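Local coordinates for protein aldehyde dehydrogenase (Anabaena variabilis, PDB 4H7N) that probably oxidises aldehydes to carboxylic acids with NAD+ as the electron acceptor, as other members of the aldehyde dehydrogenase family do, at residues V10-T15 with L74-G79; F18-I23 with A165-A170. One frame throughout, in Å; residues are numbered along the deposited sequence.

Interaction 1: V10-T15 with L74-G79; sequences VRNPRT and LVNDTG
R14 and G79 share the one direct hydrogen bond of this contact. NH1 of R14 gives it to the G79 carbonyl O at 2.9 Å. The acceptor lies in the guanidinium plane, at its edge, while NH1 is tilted somewhat from the carbonyl plane of G79. The arginine chain runs beside its own backbone N at first and then bends at chi3 (62°), which swings the guanidinium round to that carbonyl. On the way R14 CG passes 3.6 Å from G79 CA. G79 has positive phi just after helix 67-78; this favours glycine, and a CB here would probably be tight against R14 CG. NH1 also bonds to A296 O.

P13 sets CG and CD of its ring against the last helical turn. P13 CG is 3.4 Å from D77 O, and CD is close to N76 O.

N12 shapes its own loop. With CG opposite the backbone N (chi1 180°), N12 OD1 accepts from R14 N in the carbonyl plane at 2.8 Å. N12 OD1 also accepts from T15 N, which sits above that plane at 3.1 Å. The bond from R14 N closes an Asx turn, and T15 N extends it to an Asx motif. A water lies within hydrogen-bonding distance of both N12 OD1 and N76 O. The N12 and N76 side chains cross at about a right angle, with their amide planes 50° apart. N12 ND2 and N76 ND2 are 3.3 Å apart; both are donors and do not bond each other. Each gives instead to OD2 of D19.

The contact joins the turn after strand 8-11 to the C-terminal end of helix 67-78. R14 also touches W345 of strand 343-345, while L74 faces helices 82-106 and 139-144.

Interaction 2: F18-I23 with A165-A170; sequences FDYVII and APRFVA
Strand 18-22 passes over a type I turn from P166 to V169 that leads into helix 169-176; the backbones stay well apart, with CA of Y20 7.8 Å from CA of R167. Side chains fill the interval. D19 and R167 form a salt bridge, with NH2 of R167 2.7 Å from OD1 of D19. The bond is nearly straight (170°), uses the syn lone pair of OD1 and lies in the guanidinium plane. The carboxylate plane is steeply turned against it, by 75°. NE adds only a weak bond to the same OD1. A water accepts from NE and donates to D19 O.

Y20 lies over the chain of the same arginine. CG of R167 sits 3.6 Å from the Y20 ring centroid, almost on the ring normal, a CH-pi contact. The R167 chain is extended from CG to NE (chi2 174°), which carries the guanidinium past the ring to D19.

Strands 8-11 and 18-22 make a two-stranded antiparallel hairpin, and its second strand here covers the loop between strand 156-161 and helix 169-176. A second water, in the Y20 ring plane at its edge, accepts from Y20 OH at 2.6 Å and donates to P166 O.

Farther along the strand, CG2 of I22 meets CG of P166 at 3.9 Å. P166 CG is also 4.0 Å from CE2 of Y20. Were Y20 replaced by alanine, R167 CG would probably lose its ring cover, and the water at P166 O its hydroxyl partner.

In the fold
The two contacts lie about 10 Å apart, centre to centre, and meet through D77. D77 OD1 forms a salt bridge to NH1 of R167 at 2.8 Å, and D77 OD2 probably accepts from F168 N at 2.8 Å. R167 thus bridges D19 of interaction 2 and D77 of interaction 1, and its NH2 also reaches R11 O. The D19 carboxylate serves both contacts, with OD1 in interaction 2 and OD2 in interaction 1. Strands 8-11 and 18-22 are neighbours in one antiparallel pair. Interaction 1 sets the turn between these strands against the end of helix 67-78. Interaction 2 sets strand 18-22 on the turn that leads into helix 169-176. Both contacts lie away from the predicted active-site residue E232.

Interaction 1: V10-T15 with L74-G79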
loop_
_atom_site.group_PDB
_atom_site.type_symbol
_atom_site.label_atom_id
_atom_site.label_comp_id
_atom_site.label_asym_id
_atom_site.label_seq_id
_atom_site.Cartn_x
_atom_site.Cartn_y
_atom_site.Cartn_z
ATOM N N VAL A 10 22.602 27.514 5.071
ATOM C CA VAL A 10 21.750 27.227 3.922
ATOM C C VAL A 10 22.103 28.234 2.855
ATOM O O VAL A 10 22.091 29.453 3.106
ATOM C CB VAL A 10 20.266 27.286 4.292
ATOM C CG1 VAL A 10 19.369 27.072 3.076
ATOM C CG2 VAL A 10 19.926 26.284 5.375
ATOM N N ARG A 11 22.460 27.722 1.678
ATOM C CA ARG A 11 22.830 28.535 0.536
ATOM C C ARG A 11 21.616 29.205 -0.122
ATOM O O ARG A 11 20.527 28.634 -0.236
ATOM C CB ARG A 11 23.608 27.635 -0.435
ATOM C CG ARG A 11 23.914 28.211 -1.795
ATOM C CD ARG A 11 24.824 27.273 -2.566
ATOM N NE ARG A 11 25.140 27.753 -3.892
ATOM C CZ ARG A 11 24.291 27.755 -4.926
ATOM N NH1 ARG A 11 23.055 27.300 -4.810
ATOM N NH2 ARG A 11 24.671 28.217 -6.091
ATOM N N ASN A 12 21.804 30.450 -0.495
ATOM C CA ASN A 12 20.873 31.195 -1.311
ATOM C C ASN A 12 21.186 30.863 -2.768
ATOM O O ASN A 12 22.320 31.041 -3.230
ATOM C CB ASN A 12 21.082 32.679 -1.055
ATOM C CG ASN A 12 20.162 33.569 -1.859
ATOM O OD1 ASN A 12 20.001 33.441 -3.051
ATOM N ND2 ASN A 12 19.651 34.572 -1.186
ATOM N N PRO A 13 20.194 30.355 -3.487
ATOM C CA PRO A 13 20.416 29.902 -4.861
ATOM C C PRO A 13 20.664 31.029 -5.891
ATOM O O PRO A 13 21.212 30.769 -6.940
ATOM C CB PRO A 13 19.129 29.150 -5.173
ATOM C CG PRO A 13 18.104 29.854 -4.381
ATOM C CD PRO A 13 18.804 30.121 -3.062
ATOM N N ARG A 14 20.267 32.259 -5.590
ATOM C CA ARG A 14 20.544 33.391 -6.481
ATOM C C ARG A 14 21.949 33.933 -6.274
ATOM O O ARG A 14 22.654 34.240 -7.239
ATOM C CB ARG A 14 19.535 34.527 -6.292
ATOM C CG ARG A 14 18.140 34.167 -6.725
ATOM C CD ARG A 14 17.179 35.366 -6.795
ATOM N NE ARG A 14 17.669 36.290 -7.755
ATOM C CZ ARG A 14 17.384 36.299 -9.049
ATOM N NH1 ARG A 14 16.488 35.497 -9.604
ATOM N NH2 ARG A 14 18.001 37.168 -9.795
ATOM N N THR A 15 22.353 34.076 -5.014
ATOM C CA THR A 15 23.608 34.711 -4.680
ATOM C C THR A 15 24.741 33.760 -4.385
ATOM O O THR A 15 25.883 34.154 -4.435
ATOM C CB THR A 15 23.505 35.655 -3.469
ATOM O OG1 THR A 15 23.321 34.909 -2.265
ATOM C CG2 THR A 15 22.434 36.716 -3.637
ATOM N N LEU A 74 9.609 32.169 -0.033
ATOM C CA LEU A 74 9.656 31.167 -1.102
ATOM C C LEU A 74 10.472 31.697 -2.312
ATOM O O LEU A 74 11.202 30.952 -2.952
ATOM C CB LEU A 74 8.239 30.701 -1.416
ATOM C CG LEU A 74 8.084 29.475 -2.287
ATOM C CD1 LEU A 74 8.789 28.254 -1.707
ATOM C CD2 LEU A 74 6.584 29.196 -2.442
ATOM N N VAL A 75 10.397 32.978 -2.606
ATOM C CA VAL A 75 11.336 33.599 -3.575
ATOM C C VAL A 75 12.807 33.360 -3.111
ATOM O O VAL A 75 13.668 32.988 -3.895
ATOM C CB VAL A 75 11.110 35.104 -3.708
ATOM C CG1 VAL A 75 12.278 35.812 -4.388
ATOM C CG2 VAL A 75 9.831 35.392 -4.452
ATOM N N ASN A 76 13.068 33.613 -1.840
ATOM C CA ASN A 76 14.394 33.406 -1.278
ATOM C C ASN A 76 14.825 31.935 -1.448
ATOM O O ASN A 76 15.992 31.673 -1.800
ATOM C CB ASN A 76 14.379 33.809 0.201
ATOM C CG ASN A 76 15.756 34.118 0.790
ATOM O OD1 ASN A 76 15.841 34.796 1.844
ATOM N ND2 ASN A 76 16.836 33.607 0.177
ATOM N N ASP A 77 13.915 30.992 -1.194
ATOM C CA ASP A 77 14.248 29.557 -1.319
ATOM C C ASP A 77 14.535 29.144 -2.758
ATOM O O ASP A 77 15.366 28.293 -3.002
ATOM C CB ASP A 77 13.106 28.640 -0.819
ATOM C CG ASP A 77 13.075 28.418 0.704
ATOM O OD1 ASP A 77 14.139 28.323 1.384
ATOM O OD2 ASP A 77 11.941 28.233 1.241
ATOM N N THR A 78 13.768 29.681 -3.706
ATOM C CA THR A 78 13.727 29.172 -5.090
ATOM C C THR A 78 14.355 30.051 -6.117
ATOM O O THR A 78 14.679 29.600 -7.209
ATOM C CB THR A 78 12.288 28.910 -5.566
ATOM O OG1 THR A 78 11.499 30.121 -5.594
ATOM C CG2 THR A 78 11.584 27.863 -4.652
ATOM N N GLY A 79 14.537 31.323 -5.779
ATOM C CA GLY A 79 15.103 32.264 -6.721
ATOM C C GLY A 79 14.189 32.783 -7.818
ATOM O O GLY A 79 14.655 33.398 -8.783
HETATM O O HOH W 1 17.118 33.224 -3.860
#

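Interaction 2: F18-I23 with A165-A170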
loop_
_atom_site.group_PDB
_atom_site.type_symbol
_atom_site.label_atom_id
_atom_site.label_comp_id
_atom_site.label_asym_id
_atom_site.label_seq_id
_atom_site.Cartn_x
_atom_site.Cartn_y
_atom_site.Cartn_z
ATOM N N PHE A 18 25.657 32.019 1.998
ATOM C CA PHE A 18 24.883 31.467 3.111
ATOM C C PHE A 18 24.068 32.574 3.746
ATOM O O PHE A 18 24.603 33.587 4.121
ATOM C CB PHE A 18 25.771 30.849 4.162
ATOM C CG PHE A 18 26.416 29.565 3.745
ATOM C CD1 PHE A 18 25.661 28.513 3.227
ATOM C CD2 PHE A 18 27.789 29.375 3.927
ATOM C CE1 PHE A 18 26.259 27.320 2.856
ATOM C CE2 PHE A 18 28.397 28.169 3.570
ATOM C CZ PHE A 18 27.626 27.137 3.032
ATOM N N ASP A 19 22.769 32.432 3.846
ATOM C CA ASP A 19 21.991 33.536 4.395
ATOM C C ASP A 19 20.920 33.049 5.330
ATOM O O ASP A 19 19.956 33.760 5.564
ATOM C CB ASP A 19 21.397 34.395 3.268
ATOM C CG ASP A 19 20.290 33.653 2.477
ATOM O OD1 ASP A 19 20.084 32.419 2.686
ATOM O OD2 ASP A 19 19.625 34.310 1.646
ATOM N N TYR A 20 21.074 31.827 5.847
ATOM C CA TYR A 20 20.046 31.225 6.646
ATOM C C TYR A 20 20.692 30.062 7.366
ATOM O O TYR A 20 21.657 29.509 6.863
ATOM C CB TYR A 20 18.928 30.718 5.775
ATOM C CG TYR A 20 17.625 30.477 6.496
ATOM C CD1 TYR A 20 16.846 31.545 6.883
ATOM C CD2 TYR A 20 17.141 29.197 6.721
ATOM C CE1 TYR A 20 15.636 31.352 7.503
ATOM C CE2 TYR A 20 15.923 28.981 7.352
ATOM C CZ TYR A 20 15.171 30.061 7.733
ATOM O OH TYR A 20 13.963 29.943 8.354
ATOM N N VAL A 21 20.170 29.740 8.536
ATOM C CA VAL A 21 20.720 28.659 9.380
ATOM C C VAL A 21 19.554 27.850 9.863
ATOM O O VAL A 21 18.557 28.408 10.273
ATOM C CB VAL A 21 21.432 29.191 10.633
ATOM C CG1 VAL A 21 21.899 28.040 11.508
ATOM C CG2 VAL A 21 22.638 30.037 10.218
ATOM N N ILE A 22 19.666 26.536 9.861
ATOM C CA ILE A 22 18.641 25.729 10.491
ATOM C C ILE A 22 19.333 24.837 11.512
ATOM O O ILE A 22 20.541 24.634 11.422
ATOM C CB ILE A 22 17.905 24.872 9.434
ATOM C CG1 ILE A 22 18.855 23.958 8.677
ATOM C CG2 ILE A 22 17.131 25.768 8.466
ATOM C CD1 ILE A 22 18.129 23.142 7.644
ATOM N N ILE A 23 18.566 24.313 12.456
ATOM C CA ILE A 23 19.040 23.558 13.587
ATOM C C ILE A 23 18.360 22.196 13.700
ATOM O O ILE A 23 17.324 22.098 14.263
ATOM C CB ILE A 23 18.734 24.284 14.923
ATOM C CG1 ILE A 23 19.054 25.757 14.823
ATOM C CG2 ILE A 23 19.514 23.678 16.091
ATOM C CD1 ILE A 23 20.492 26.012 14.634
ATOM N N ALA A 165 16.042 24.011 0.852
ATOM C CA ALA A 165 15.020 25.067 0.674
ATOM C C ALA A 165 14.009 25.084 1.831
ATOM O O ALA A 165 12.875 24.621 1.683
ATOM C CB ALA A 165 14.297 24.830 -0.626
ATOM N N PRO A 166 14.429 25.543 3.012
ATOM C CA PRO A 166 13.646 25.404 4.228
ATOM C C PRO A 166 12.978 26.696 4.684
ATOM O O PRO A 166 12.223 26.688 5.650
ATOM C CB PRO A 166 14.710 24.983 5.244
ATOM C CG PRO A 166 15.867 25.837 4.818
ATOM C CD PRO A 166 15.813 25.932 3.304
ATOM N N ARG A 167 13.260 27.806 4.034
ATOM C CA ARG A 167 12.868 29.120 4.609
ATOM C C ARG A 167 11.361 29.390 4.605
ATOM O O ARG A 167 10.863 30.120 5.456
ATOM C CB ARG A 167 13.548 30.262 3.882
ATOM C CG ARG A 167 15.047 30.138 3.740
ATOM C CD ARG A 167 15.503 31.283 2.867
ATOM N NE ARG A 167 16.903 31.209 2.515
ATOM C CZ ARG A 167 17.451 30.323 1.674
ATOM N NH1 ARG A 167 16.753 29.345 1.123
ATOM N NH2 ARG A 167 18.728 30.430 1.363
ATOM N N PHE A 168 10.626 28.715 3.711
ATOM C CA PHE A 168 9.177 28.932 3.580
ATOM C C PHE A 168 8.427 28.499 4.817
ATOM O O PHE A 168 7.307 28.922 5.006
ATOM C CB PHE A 168 8.614 28.203 2.374
ATOM C CG PHE A 168 8.551 26.710 2.559
ATOM C CD1 PHE A 168 9.663 25.920 2.360
ATOM C CD2 PHE A 168 7.371 26.105 2.954
ATOM C CE1 PHE A 168 9.596 24.550 2.529
ATOM C CE2 PHE A 168 7.292 24.722 3.133
ATOM C CZ PHE A 168 8.406 23.945 2.906
ATOM N N VAL A 169 9.040 27.659 5.643
ATOM C CA VAL A 169 8.454 27.186 6.872
ATOM C C VAL A 169 8.177 28.329 7.880
ATOM O O VAL A 169 7.123 28.345 8.550
ATOM C CB VAL A 169 9.324 26.063 7.502
ATOM C CG1 VAL A 169 8.802 25.679 8.862
ATOM C CG2 VAL A 169 9.245 24.804 6.632
ATOM N N ALA A 170 9.051 29.311 7.952
ATOM C CA ALA A 170 8.939 30.325 9.027
ATOM C C ALA A 170 7.582 31.062 8.941
ATOM O O ALA A 170 6.883 31.154 9.919
ATOM C CB ALA A 170 10.105 31.302 8.988
HETATM O O HOH W 2 17.391 33.604 4.142
HETATM O O HOH W 3 12.708 27.661 8.334
#